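Local coordinates for putative periplasmic protein (PDB 3KN3) that probably captures a small ligand as a periplasmic binding protein, with glutathione seen bound, and may serve an ABC-type tungstate transporter, at residues A[5-10]-A[222-227]; A[54-59]-A[214-219]; A[92-97]-A[113-118]; A[156-161]-A[167-172]; A[191-194]-A[198-201]. All blocks are in the same frame, centred on the assembly; numbering follows the deposited sequence.

Interaction 1 (A[5-10]-A[222-227]); sequences AELRMA and KQFIDW
The backbones of strand 6-12 and helix 218-229 come closest at Leu-7 and Phe-224, whose CA atoms lie 8.4 Å apart, enough room for one layer of side chains between them. Leu-7 fills it first. Its CG stands anti to the backbone N (chi1 -180°), which carries the branch out from the strand, and CD2 settles 3.7 Å from Phe-224 CB. The same methyl lies 4.0 Å from Phe-224 CG, so it rests where the aromatic ring joins its stem, and the two side chains cross at about a right angle. Two residues on, selenomethionine Met-9 sends its long, flexible chain toward the far part of the ring, and its CE comes within 4.2 Å of Phe-224 CE2. Both methyls approach the ring obliquely. Branched leucine and unbranched methionine (here as selenomethionine) thus share one broad phenyl group, and the contact is wholly apolar and buried, as suits the space between a sheet and its covering helix. Tyr-28 of helix 20-32 meets the Phe-224 ring edge-to-face, while Trp-227 NE1 bonds Asp-31 of that helix; strand 6-12 itself runs parallel to strands 35-41 and 57-60, which flank it in the sheet.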
# COMPACT_ATOMS: atom_id res chain seq x y z
N ALA A 5 20.76 21.38 3.76
CA ALA A 5 20.80 20.07 4.40
C ALA A 5 19.84 19.14 3.67
O ALA A 5 18.75 19.55 3.26
CB ALA A 5 20.42 20.18 5.86
N GLU A 6 20.26 17.90 3.48
CA GLU A 6 19.40 16.94 2.81
C GLU A 6 19.43 15.59 3.49
O GLU A 6 20.28 15.30 4.33
CB GLU A 6 19.79 16.81 1.34
CG GLU A 6 21.13 16.15 1.14
CD GLU A 6 21.64 16.29 -0.29
OE1 GLU A 6 21.94 17.44 -0.70
OE2 GLU A 6 21.74 15.26 -0.98
N LEU A 7 18.45 14.76 3.12
CA LEU A 7 18.36 13.41 3.62
C LEU A 7 18.19 12.49 2.41
O LEU A 7 17.34 12.73 1.56
CB LEU A 7 17.16 13.28 4.56
CG LEU A 7 17.03 11.87 5.12
CD1 LEU A 7 18.06 11.61 6.20
CD2 LEU A 7 15.64 11.63 5.65
N ARG A 8 19.02 11.45 2.32
CA ARG A 8 19.04 10.61 1.13
C ARG A 8 18.20 9.37 1.32
O ARG A 8 18.40 8.62 2.27
CB ARG A 8 20.47 10.22 0.74
CG ARG A 8 21.27 11.36 0.18
CD ARG A 8 22.76 11.12 0.34
NE ARG A 8 23.53 12.07 -0.45
CZ ARG A 8 23.94 13.26 -0.01
NH1 ARG A 8 23.66 13.64 1.23
NH2 ARG A 8 24.63 14.06 -0.81
N MSE A 9 17.29 9.15 0.38
CA MSE A 9 16.32 8.08 0.52
C MSE A 9 16.27 7.16 -0.68
O MSE A 9 16.27 7.60 -1.82
CB MSE A 9 14.95 8.70 0.74
CG MSE A 9 13.78 7.79 0.39
SE MSE A 9 12.04 8.60 0.87
CE MSE A 9 12.70 9.92 2.19
N ALA A 10 16.23 5.86 -0.40
CA ALA A 10 15.96 4.89 -1.44
C ALA A 10 14.52 4.44 -1.30
O ALA A 10 14.12 3.92 -0.25
CB ALA A 10 16.91 3.71 -1.33
N LYS A 222 16.70 9.68 11.94
CA LYS A 222 15.86 9.67 13.13
C LYS A 222 14.98 10.93 13.22
O LYS A 222 13.82 10.88 13.64
CB LYS A 222 16.73 9.49 14.38
CG LYS A 222 16.02 9.71 15.68
CD LYS A 222 15.31 8.46 16.18
CE LYS A 222 14.62 8.74 17.53
NZ LYS A 222 15.42 9.70 18.40
N GLN A 223 15.52 12.06 12.79
CA GLN A 223 14.75 13.29 12.80
C GLN A 223 13.52 13.19 11.89
O GLN A 223 12.40 13.54 12.28
CB GLN A 223 15.61 14.47 12.38
CG GLN A 223 14.89 15.80 12.40
CD GLN A 223 15.74 16.92 11.81
OE1 GLN A 223 16.82 17.22 12.32
NE2 GLN A 223 15.26 17.53 10.73
N PHE A 224 13.73 12.69 10.69
CA PHE A 224 12.64 12.53 9.75
C PHE A 224 11.59 11.56 10.28
O PHE A 224 10.39 11.80 10.17
CB PHE A 224 13.17 12.02 8.43
CG PHE A 224 12.11 11.77 7.42
CD1 PHE A 224 11.35 12.82 6.94
CD2 PHE A 224 11.87 10.50 6.95
CE1 PHE A 224 10.37 12.60 6.00
CE2 PHE A 224 10.89 10.27 6.01
CZ PHE A 224 10.14 11.32 5.53
N ILE A 225 12.05 10.46 10.86
CA ILE A 225 11.14 9.47 11.41
C ILE A 225 10.34 10.04 12.58
O ILE A 225 9.14 9.81 12.69
CB ILE A 225 11.90 8.19 11.83
CG1 ILE A 225 12.28 7.36 10.60
CG2 ILE A 225 11.09 7.36 12.81
CD1 ILE A 225 13.20 6.21 10.93
N ASP A 226 11.00 10.81 13.45
CA ASP A 226 10.30 11.41 14.58
C ASP A 226 9.24 12.40 14.07
O ASP A 226 8.14 12.48 14.60
CB ASP A 226 11.28 12.10 15.52
CG ASP A 226 12.19 11.12 16.27
OD1 ASP A 226 11.91 9.90 16.26
OD2 ASP A 226 13.18 11.58 16.88
N TRP A 227 9.59 13.14 13.02
CA TRP A 227 8.66 14.11 12.45
C TRP A 227 7.39 13.41 11.97
O TRP A 227 6.27 13.80 12.32
CB TRP A 227 9.37 14.85 11.31
CG TRP A 227 8.53 15.80 10.53
CD1 TRP A 227 8.14 17.04 10.91
CD2 TRP A 227 8.00 15.59 9.21
NE1 TRP A 227 7.39 17.62 9.92
CE2 TRP A 227 7.29 16.75 8.87
CE3 TRP A 227 8.06 14.54 8.30
CZ2 TRP A 227 6.63 16.90 7.64
CZ3 TRP A 227 7.40 14.68 7.08
CH2 TRP A 227 6.70 15.85 6.76

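Interaction 2 (A[54-59]-A[214-219]); sequences DVDVVF and EKADYK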
# COMPACT_ATOMS: atom_id res chain seq x y z
N ASP A 54 24.35 3.25 0.86
CA ASP A 54 24.17 4.28 -0.17
C ASP A 54 23.17 5.37 0.22
O ASP A 54 23.16 6.47 -0.34
CB ASP A 54 23.71 3.64 -1.48
CG ASP A 54 24.77 2.72 -2.09
OD1 ASP A 54 25.97 3.04 -1.97
OD2 ASP A 54 24.40 1.69 -2.70
N VAL A 55 22.29 5.05 1.15
CA VAL A 55 21.31 6.04 1.57
C VAL A 55 21.23 6.15 3.08
O VAL A 55 21.88 5.40 3.80
CB VAL A 55 19.94 5.77 0.96
CG1 VAL A 55 19.96 6.02 -0.54
CG2 VAL A 55 19.49 4.35 1.29
N ASP A 56 20.44 7.11 3.55
CA ASP A 56 20.24 7.28 4.98
C ASP A 56 19.02 6.50 5.44
O ASP A 56 19.03 5.91 6.52
CB ASP A 56 20.10 8.76 5.31
CG ASP A 56 21.24 9.60 4.73
OD1 ASP A 56 22.43 9.24 4.96
OD2 ASP A 56 20.95 10.61 4.03
N VAL A 57 17.97 6.50 4.62
CA VAL A 57 16.74 5.78 4.91
C VAL A 57 16.17 5.09 3.69
O VAL A 57 16.47 5.45 2.55
CB VAL A 57 15.61 6.70 5.45
CG1 VAL A 57 15.96 7.26 6.79
CG2 VAL A 57 15.29 7.79 4.44
N VAL A 58 15.30 4.13 3.97
CA VAL A 58 14.70 3.26 2.98
C VAL A 58 13.18 3.36 3.15
O VAL A 58 12.68 3.49 4.27
CB VAL A 58 15.24 1.82 3.19
CG1 VAL A 58 14.14 0.82 3.17
CG2 VAL A 58 16.32 1.49 2.16
N PHE A 59 12.44 3.34 2.05
CA PHE A 59 11.00 3.60 2.12
C PHE A 59 10.25 2.68 1.16
O PHE A 59 10.22 2.93 -0.04
CB PHE A 59 10.72 5.04 1.77
CG PHE A 59 9.33 5.49 2.11
CD1 PHE A 59 8.67 4.98 3.21
CD2 PHE A 59 8.69 6.44 1.34
CE1 PHE A 59 7.38 5.41 3.54
CE2 PHE A 59 7.40 6.88 1.66
CZ PHE A 59 6.75 6.37 2.77
N GLU A 214 28.78 3.47 8.90
CA GLU A 214 29.45 4.51 9.70
C GLU A 214 29.11 5.92 9.24
O GLU A 214 29.05 6.84 10.06
CB GLU A 214 30.97 4.32 9.64
CG GLU A 214 31.50 3.10 10.38
CD GLU A 214 32.98 2.87 10.12
OE1 GLU A 214 33.62 3.75 9.51
OE2 GLU A 214 33.51 1.81 10.53
N LYS A 215 28.89 6.07 7.95
CA LYS A 215 28.77 7.39 7.36
C LYS A 215 27.35 7.75 6.95
O LYS A 215 27.13 8.78 6.30
CB LYS A 215 29.72 7.49 6.18
CG LYS A 215 31.17 7.25 6.59
CD LYS A 215 32.16 7.65 5.50
CE LYS A 215 33.58 7.66 6.04
NZ LYS A 215 34.58 8.02 5.00
N ALA A 216 26.38 6.93 7.31
CA ALA A 216 25.00 7.28 7.08
C ALA A 216 24.61 8.41 8.04
O ALA A 216 25.08 8.46 9.16
CB ALA A 216 24.10 6.08 7.29
N ASP A 217 23.79 9.33 7.57
CA ASP A 217 23.29 10.39 8.43
C ASP A 217 22.14 9.83 9.28
O ASP A 217 20.97 10.02 8.98
CB ASP A 217 22.83 11.59 7.58
CG ASP A 217 22.41 12.77 8.42
OD1 ASP A 217 22.47 12.65 9.65
OD2 ASP A 217 22.04 13.82 7.84
N TYR A 218 22.48 9.12 10.35
CA TYR A 218 21.45 8.50 11.17
C TYR A 218 20.66 9.55 11.95
O TYR A 218 19.46 9.37 12.21
CB TYR A 218 22.03 7.46 12.12
CG TYR A 218 20.99 6.95 13.10
CD1 TYR A 218 19.90 6.21 12.67
CD2 TYR A 218 21.11 7.22 14.46
CE1 TYR A 218 18.95 5.75 13.57
CE2 TYR A 218 20.17 6.77 15.37
CZ TYR A 218 19.09 6.04 14.93
OH TYR A 218 18.16 5.60 15.84
N LYS A 219 21.34 10.63 12.31
CA LYS A 219 20.67 11.76 12.92
C LYS A 219 19.56 12.27 12.02
O LYS A 219 18.40 12.37 12.44
CB LYS A 219 21.67 12.87 13.24
CG LYS A 219 22.42 12.59 14.52
CD LYS A 219 23.43 13.67 14.85
CE LYS A 219 24.12 13.37 16.20
NZ LYS A 219 25.05 14.47 16.54
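The start of helix 218-229 is fastened to the residues leading into strand 57-60 by an aspartate, Asp-56, that takes the backbone N-H of the helix's own N-cap residue, Asp-217. The bond from Asp-217 N to Asp-56 OD1 is 2.9 Å long and nearly straight at 163°, yet the nitrogen stands above the carboxylate, 49° out of its plane. Asp-56 CG lies beside its backbone N (chi1 -52°), which swings the carboxylate toward the incoming chain. OD1 also binds a glycerol, probably from the crystallisation liquor, and OD2 accepts the backbone N-H of Arg-8, so both oxygens of this buried group are engaged. Asp-217 CB packs 3.5 Å from Asp-56 OD1, while Asp-217's own OD1 turns to cap Gly-220 N. The two carboxylates, their planes steeply turned against each other, keep their OD2 atoms 5.1 Å apart; the N-H groups of the helix start would probably ease that repulsion. Asp-217 is also the centre of an inverse gamma turn, closed by a weak bond from Tyr-218 N to Ala-216 O. Small Ala-216 lets the chains draw near, its CB 4.2 Å from Val-55 O. With an alanine in place of Asp-56, the N-H groups of Asp-217 and Arg-8 would probably both lose their acceptor. Strand 57-60 lies between strands 6-12 and 202-208, and the latter is touched by Ala-216 through Val-208 and by Tyr-218 through Ala-207.

Interaction 3 (A[92-97]-A[113-118]); sequences PSFKQK and EQVKFV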
# COMPACT_ATOMS: atom_id res chain seq x y z
N PRO A 92 -23.05 -0.87 -8.93
CA PRO A 92 -23.89 -0.27 -7.88
C PRO A 92 -24.82 -1.27 -7.17
O PRO A 92 -25.07 -1.10 -5.97
CB PRO A 92 -24.69 0.78 -8.63
CG PRO A 92 -23.79 1.17 -9.78
CD PRO A 92 -23.12 -0.12 -10.19
N SER A 93 -25.29 -2.29 -7.88
CA SER A 93 -26.07 -3.36 -7.25
C SER A 93 -25.54 -3.70 -5.86
O SER A 93 -26.29 -3.77 -4.89
CB SER A 93 -26.01 -4.64 -8.08
OG SER A 93 -26.31 -4.40 -9.44
N PHE A 94 -24.23 -3.88 -5.78
CA PHE A 94 -23.61 -4.47 -4.59
C PHE A 94 -23.55 -3.62 -3.32
O PHE A 94 -23.40 -4.18 -2.23
CB PHE A 94 -22.21 -4.97 -4.92
CG PHE A 94 -22.18 -6.18 -5.80
CD1 PHE A 94 -21.92 -6.06 -7.16
CD2 PHE A 94 -22.42 -7.43 -5.26
CE1 PHE A 94 -21.90 -7.19 -7.97
CE2 PHE A 94 -22.40 -8.56 -6.06
CZ PHE A 94 -22.14 -8.43 -7.43
N LYS A 95 -23.66 -2.30 -3.43
CA LYS A 95 -23.41 -1.47 -2.25
C LYS A 95 -24.36 -1.76 -1.10
O LYS A 95 -23.92 -2.03 0.02
CB LYS A 95 -23.36 0.03 -2.58
CG LYS A 95 -24.51 0.53 -3.40
CD LYS A 95 -24.40 2.05 -3.55
CE LYS A 95 -23.47 2.45 -4.69
NZ LYS A 95 -23.28 3.94 -4.74
N GLN A 96 -25.66 -1.72 -1.38
CA GLN A 96 -26.67 -2.12 -0.40
C GLN A 96 -26.36 -3.48 0.24
O GLN A 96 -26.52 -3.66 1.44
CB GLN A 96 -28.06 -2.15 -1.02
CG GLN A 96 -28.65 -0.78 -1.21
CD GLN A 96 -28.41 0.09 0.00
OE1 GLN A 96 -27.68 1.08 -0.07
NE2 GLN A 96 -28.98 -0.29 1.14
N LYS A 97 -25.90 -4.41 -0.58
CA LYS A 97 -25.63 -5.78 -0.15
C LYS A 97 -24.77 -5.93 1.12
O LYS A 97 -25.02 -6.82 1.94
CB LYS A 97 -24.98 -6.56 -1.29
CG LYS A 97 -25.00 -8.06 -1.10
CD LYS A 97 -24.36 -8.75 -2.29
CE LYS A 97 -24.76 -10.21 -2.37
NZ LYS A 97 -26.20 -10.38 -2.66
N GLU A 113 -22.88 -16.91 -1.17
CA GLU A 113 -23.68 -16.68 -2.37
C GLU A 113 -22.91 -16.95 -3.65
O GLU A 113 -23.47 -16.89 -4.74
CB GLU A 113 -24.25 -15.26 -2.35
CG GLU A 113 -25.16 -15.00 -1.17
CD GLU A 113 -25.85 -13.66 -1.26
OE1 GLU A 113 -25.56 -12.92 -2.22
OE2 GLU A 113 -26.68 -13.36 -0.38
N GLN A 114 -21.62 -17.26 -3.51
CA GLN A 114 -20.73 -17.49 -4.65
C GLN A 114 -20.75 -16.34 -5.66
O GLN A 114 -21.02 -16.57 -6.83
CB GLN A 114 -21.09 -18.80 -5.37
CG GLN A 114 -20.87 -20.05 -4.53
CD GLN A 114 -21.01 -21.33 -5.35
OE1 GLN A 114 -20.01 -22.00 -5.66
NE2 GLN A 114 -22.24 -21.68 -5.70
N VAL A 115 -20.51 -15.11 -5.22
CA VAL A 115 -20.43 -14.00 -6.15
C VAL A 115 -19.03 -13.94 -6.79
O VAL A 115 -18.03 -14.33 -6.19
CB VAL A 115 -20.76 -12.64 -5.51
CG1 VAL A 115 -22.00 -12.76 -4.63
CG2 VAL A 115 -19.61 -12.16 -4.70
N LYS A 116 -18.98 -13.46 -8.02
CA LYS A 116 -17.73 -13.45 -8.75
C LYS A 116 -16.74 -12.52 -8.07
O LYS A 116 -17.04 -11.36 -7.80
CB LYS A 116 -17.95 -13.06 -10.21
CG LYS A 116 -16.70 -12.98 -11.04
CD LYS A 116 -16.15 -14.36 -11.43
CE LYS A 116 -17.17 -15.24 -12.17
NZ LYS A 116 -17.74 -14.65 -13.42
N PHE A 117 -15.55 -13.03 -7.79
CA PHE A 117 -14.49 -12.22 -7.27
C PHE A 117 -13.23 -12.39 -8.10
O PHE A 117 -12.72 -13.50 -8.28
CB PHE A 117 -14.20 -12.58 -5.81
CG PHE A 117 -13.20 -11.67 -5.18
CD1 PHE A 117 -13.60 -10.58 -4.45
CD2 PHE A 117 -11.84 -11.87 -5.39
CE1 PHE A 117 -12.66 -9.73 -3.89
CE2 PHE A 117 -10.91 -11.02 -4.84
CZ PHE A 117 -11.32 -9.95 -4.09
N VAL A 118 -12.70 -11.27 -8.58
CA VAL A 118 -11.51 -11.29 -9.43
C VAL A 118 -10.23 -10.91 -8.69
O VAL A 118 -10.08 -9.81 -8.20
CB VAL A 118 -11.69 -10.35 -10.63
CG1 VAL A 118 -10.48 -10.48 -11.58
CG2 VAL A 118 -13.01 -10.65 -11.34
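A Schellman motif ends helix 103-113, and the residues on either side of its turning point at Gln-114, Glu-113 and Val-115, face Lys-97 and Phe-94 of the short, weakly bonded helix 93-98. Gln-114 has positive phi (53°), which turns the chain out of the helix and leads it toward strand 117-119. Across the gap Lys-97 and Glu-113 reach for each other from opposite directions. The lysine chain leaves anti to its backbone N (chi1 -164°), runs extended to CE and bends only at its last torsion (chi4 66°), while the glutamate is extended beyond CG. Their ends form a salt bridge, Lys-97 NZ to Glu-113 OE1, modelled at 2.7 Å; the hydrogen bond within it is weak and the place of OE1 is uncertain. Beneath the charges lies an apolar layer. Phe-94 CE2 comes obliquely to within 4.4 Å of Val-115 CB, and the aliphatic part of Lys-97 joins in with CE 4.4 Å from Val-115 CG1. Phe-94 and Val-115 both also touch Leu-168 of strand 168-172, which seats the helix on the sheet. Replacing Lys-97 by an alanine would probably leave the Glu-113 carboxylate without its mate and uncover one flank of Val-115. Lysine suits this rim because its methylenes can lie on valine while its ammonium reaches the acid. A carboxylate at a helix's C-terminal end is poorly placed for the helix dipole, so the nearby ammonium is likely to offset that cost.

Interaction 4 (A[156-161]-A[167-172]); sequences LATINI and GLTLTD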
# COMPACT_ATOMS: atom_id res chain seq x y z
N LEU A 156 -5.56 -2.28 -13.31
CA LEU A 156 -6.60 -1.69 -14.14
C LEU A 156 -7.29 -2.71 -15.04
O LEU A 156 -8.50 -2.62 -15.29
CB LEU A 156 -6.03 -0.53 -14.96
CG LEU A 156 -6.81 0.76 -14.68
CD1 LEU A 156 -6.00 1.98 -15.06
CD2 LEU A 156 -8.15 0.74 -15.41
N ALA A 157 -6.53 -3.69 -15.53
CA ALA A 157 -7.11 -4.73 -16.37
C ALA A 157 -8.04 -5.64 -15.57
O ALA A 157 -9.08 -6.08 -16.08
CB ALA A 157 -6.01 -5.56 -17.04
N THR A 158 -7.68 -5.92 -14.32
CA THR A 158 -8.49 -6.80 -13.49
C THR A 158 -9.76 -6.10 -12.99
O THR A 158 -10.77 -6.74 -12.74
CB THR A 158 -7.70 -7.48 -12.33
OG1 THR A 158 -8.07 -6.91 -11.08
CG2 THR A 158 -6.23 -7.36 -12.50
N ILE A 159 -9.73 -4.78 -12.89
CA ILE A 159 -10.96 -4.04 -12.63
C ILE A 159 -11.91 -4.19 -13.83
O ILE A 159 -13.12 -4.38 -13.67
CB ILE A 159 -10.69 -2.55 -12.36
CG1 ILE A 159 -9.86 -2.38 -11.08
CG2 ILE A 159 -11.99 -1.80 -12.22
CD1 ILE A 159 -9.68 -0.95 -10.66
N ASN A 160 -11.37 -4.11 -15.03
CA ASN A 160 -12.22 -4.25 -16.20
C ASN A 160 -12.81 -5.66 -16.32
O ASN A 160 -13.96 -5.83 -16.73
CB ASN A 160 -11.48 -3.85 -17.48
CG ASN A 160 -11.26 -2.34 -17.56
OD1 ASN A 160 -12.15 -1.55 -17.22
ND2 ASN A 160 -10.06 -1.94 -17.98
N ILE A 161 -12.02 -6.66 -15.95
CA ILE A 161 -12.53 -8.01 -15.95
C ILE A 161 -13.66 -8.14 -14.94
O ILE A 161 -14.69 -8.74 -15.26
CB ILE A 161 -11.42 -9.02 -15.65
CG1 ILE A 161 -10.48 -9.14 -16.85
CG2 ILE A 161 -12.00 -10.36 -15.31
CD1 ILE A 161 -9.14 -9.78 -16.49
N GLY A 167 -18.91 -8.84 -11.40
CA GLY A 167 -18.43 -9.27 -10.11
C GLY A 167 -17.63 -8.22 -9.37
O GLY A 167 -17.71 -7.02 -9.67
N LEU A 168 -16.84 -8.67 -8.40
CA LEU A 168 -16.17 -7.78 -7.45
C LEU A 168 -14.66 -7.87 -7.53
O LEU A 168 -14.11 -8.87 -8.01
CB LEU A 168 -16.57 -8.16 -6.03
CG LEU A 168 -18.05 -8.16 -5.70
CD1 LEU A 168 -18.29 -8.71 -4.30
CD2 LEU A 168 -18.58 -6.74 -5.83
N THR A 169 -13.99 -6.83 -7.05
CA THR A 169 -12.55 -6.93 -6.85
C THR A 169 -12.00 -5.99 -5.77
O THR A 169 -12.68 -5.09 -5.27
CB THR A 169 -11.77 -6.72 -8.19
OG1 THR A 169 -10.42 -7.17 -8.03
CG2 THR A 169 -11.78 -5.24 -8.58
N LEU A 170 -10.74 -6.22 -5.41
CA LEU A 170 -10.05 -5.40 -4.42
C LEU A 170 -8.97 -4.55 -5.08
O LEU A 170 -8.07 -5.06 -5.76
CB LEU A 170 -9.43 -6.30 -3.37
CG LEU A 170 -8.61 -5.61 -2.29
CD1 LEU A 170 -8.73 -6.38 -0.97
CD2 LEU A 170 -7.16 -5.45 -2.72
N THR A 171 -9.04 -3.24 -4.87
CA THR A 171 -8.07 -2.35 -5.48
C THR A 171 -7.66 -1.25 -4.52
O THR A 171 -8.41 -0.89 -3.61
CB THR A 171 -8.61 -1.70 -6.76
OG1 THR A 171 -7.63 -0.79 -7.27
CG2 THR A 171 -9.89 -0.93 -6.47
N ASP A 172 -6.46 -0.72 -4.72
CA ASP A 172 -6.06 0.46 -3.98
C ASP A 172 -6.93 1.62 -4.44
O ASP A 172 -7.43 1.64 -5.57
CB ASP A 172 -4.59 0.76 -4.24
CG ASP A 172 -4.32 1.09 -5.68
OD1 ASP A 172 -4.11 0.16 -6.49
OD2 ASP A 172 -4.35 2.30 -6.00
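Ile-159 of helix 155-164 bridges two threonines of strand 168-172, Thr-169 and Thr-171, where helix and strand run nearly antiparallel, at 160°, with axes 8.3 Å apart. From CB the side chain forks: CG2 stands anti to the backbone N, and CG1 lies beside that N (chi1 -63°), the branch that heads for the strand. CG1 comes 4.3 Å from Thr-169 CG2. An extended second torsion then carries CD1 on to Thr-171, where it lies 4.0 Å from OG1 and about as near CB and CG2. That hydroxyl is used within its own strand: Thr-171 OG1 donates to Asp-172 O over 3.0 Å, in the carbonyl plane and on a lone pair, so the isoleucine methyl lies against an already bonded hydroxyl. Thr-158 OG1 stands 3.9 Å from Thr-169 OG1, too far for a bond; Thr-169 OG1 is bonded to Val-118 O instead. Beta-branched threonines suit a strand whose hydroxyls can be satisfied by backbone carbonyls. The helix belongs to a beta-alpha-beta crossover from strand 148-150 to strand 168-172, which lies between strands 117-119 and 86-90; Ile-159 also touches Ile-89 and Tyr-179, and Thr-158 packs on Arg-120, a glutathione-binding residue.

Interaction 5 (A[191-194]-A[198-201]); sequences IVLE and TLKN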
# COMPACT_ATOMS: atom_id res chain seq x y z
N ILE A 191 -17.30 2.05 -5.07
CA ILE A 191 -16.84 1.52 -3.79
C ILE A 191 -18.00 0.89 -3.05
O ILE A 191 -19.05 1.51 -2.85
CB ILE A 191 -16.21 2.56 -2.86
CG1 ILE A 191 -14.90 3.07 -3.45
CG2 ILE A 191 -15.96 1.93 -1.48
CD1 ILE A 191 -14.20 4.04 -2.55
N VAL A 192 -17.77 -0.33 -2.62
CA VAL A 192 -18.83 -1.21 -2.15
C VAL A 192 -18.48 -1.63 -0.73
O VAL A 192 -19.32 -2.14 0.00
CB VAL A 192 -18.95 -2.42 -3.13
CG1 VAL A 192 -18.90 -3.75 -2.41
CG2 VAL A 192 -20.18 -2.29 -4.02
N LEU A 193 -17.24 -1.37 -0.33
CA LEU A 193 -16.81 -1.67 1.02
C LEU A 193 -15.46 -1.02 1.35
O LEU A 193 -14.51 -1.14 0.58
CB LEU A 193 -16.74 -3.19 1.20
CG LEU A 193 -16.73 -3.73 2.62
CD1 LEU A 193 -17.18 -5.17 2.63
CD2 LEU A 193 -15.33 -3.61 3.18
N GLU A 194 -15.38 -0.33 2.48
CA GLU A 194 -14.17 0.41 2.86
C GLU A 194 -14.10 0.66 4.37
O GLU A 194 -15.09 0.53 5.06
CB GLU A 194 -14.12 1.74 2.10
CG GLU A 194 -15.32 2.66 2.38
CD GLU A 194 -15.25 4.01 1.64
OE1 GLU A 194 -16.32 4.52 1.24
OE2 GLU A 194 -14.15 4.57 1.47
N THR A 198 -8.42 -4.03 8.38
CA THR A 198 -7.63 -4.96 7.58
C THR A 198 -7.43 -4.49 6.12
O THR A 198 -6.63 -5.07 5.38
CB THR A 198 -8.23 -6.38 7.66
OG1 THR A 198 -7.29 -7.33 7.14
CG2 THR A 198 -9.53 -6.47 6.88
N LEU A 199 -8.13 -3.42 5.72
CA LEU A 199 -7.97 -2.85 4.39
C LEU A 199 -6.98 -1.67 4.34
O LEU A 199 -6.77 -1.06 3.29
CB LEU A 199 -9.33 -2.40 3.84
CG LEU A 199 -10.26 -3.59 3.50
CD1 LEU A 199 -11.62 -3.11 3.04
CD2 LEU A 199 -9.60 -4.51 2.46
N LYS A 200 -6.38 -1.35 5.48
CA LYS A 200 -5.47 -0.23 5.53
C LYS A 200 -4.14 -0.54 4.85
O LYS A 200 -3.65 -1.67 4.88
CB LYS A 200 -5.31 0.28 6.96
CG LYS A 200 -6.11 1.56 7.22
CD LYS A 200 -7.15 1.42 8.33
CE LYS A 200 -6.57 1.82 9.68
NZ LYS A 200 -7.53 2.57 10.56
N ASN A 201 -3.58 0.48 4.21
CA ASN A 201 -2.36 0.35 3.42
C ASN A 201 -1.18 1.08 4.08
O ASN A 201 -1.28 2.26 4.41
CB ASN A 201 -2.58 0.94 2.03
CG ASN A 201 -1.54 0.47 1.01
OD1 ASN A 201 -0.80 -0.49 1.26
ND2 ASN A 201 -1.51 1.12 -0.15
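Strand 190-193 runs out from Ile-191 to bring Leu-193 and Glu-194 against Leu-199, which the chain reaches a few residues later. Ile-191 packs elsewhere, on Arg-173 and Phe-176 of helix 173-182. At Val-192 the strand breaks its regular pattern: psi turns to -13°, and Val-192 and Leu-193 together face the single residue Ile-88, a classic beta bulge. The extra residue shifts the strand's facing at its end, on strand 190-193, an outermost strand of the five-stranded sheet. Leu-193 follows, its CG anti to the backbone N (chi1 -162°), and its CD2 meets Leu-199 CD1 at 3.7 Å. The two leucines cross at about a right angle, methyl against methyl, and both also press on Val-103 of helix 103-113, so an unbranched CB with a forked end fits well between strand, loop and helix. This is the second lobe of a periplasmic binding protein fold, near the place where the chain crosses back to the other lobe through strand 202-208. Glu-194 comes last. Only its backbone side joins in, with CA 4.4 Å from Leu-199 CD1, since its CB points away and the carboxylate is held by a salt bridge from OE2 to Arg-173. Leu-199 reaches both residues because CD1 stands anti to CA (chi2 177°), which carries it forward from the 3-10 turn. Two residues on, Asn-201, seen to bind glutathione, is fixed by bonds from OD1 to His-61 NE2 and from ND2 to Asn-84 O.

From the N terminus, strand 6-12 sets out first, and its partner in interaction 1, 222-227, comes near the end of the chain, so this contact closes the outermost loop. Interaction 2 nests inside it, and both fasten helix 218-229 to the first lobe's sheet. Within that loop the chain passes to the second lobe, where interactions 3, 4 and 5 follow in series without crossing and close short loops, with 15, 5 and 3 residues between their segments. All three gather on the five-stranded sheet: Leu-168 links interactions 3 and 4, Val-192 packs on Phe-94 between 3 and 5, and Leu-170 meets Leu-199 between 4 and 5. The chain then returns to the first lobe.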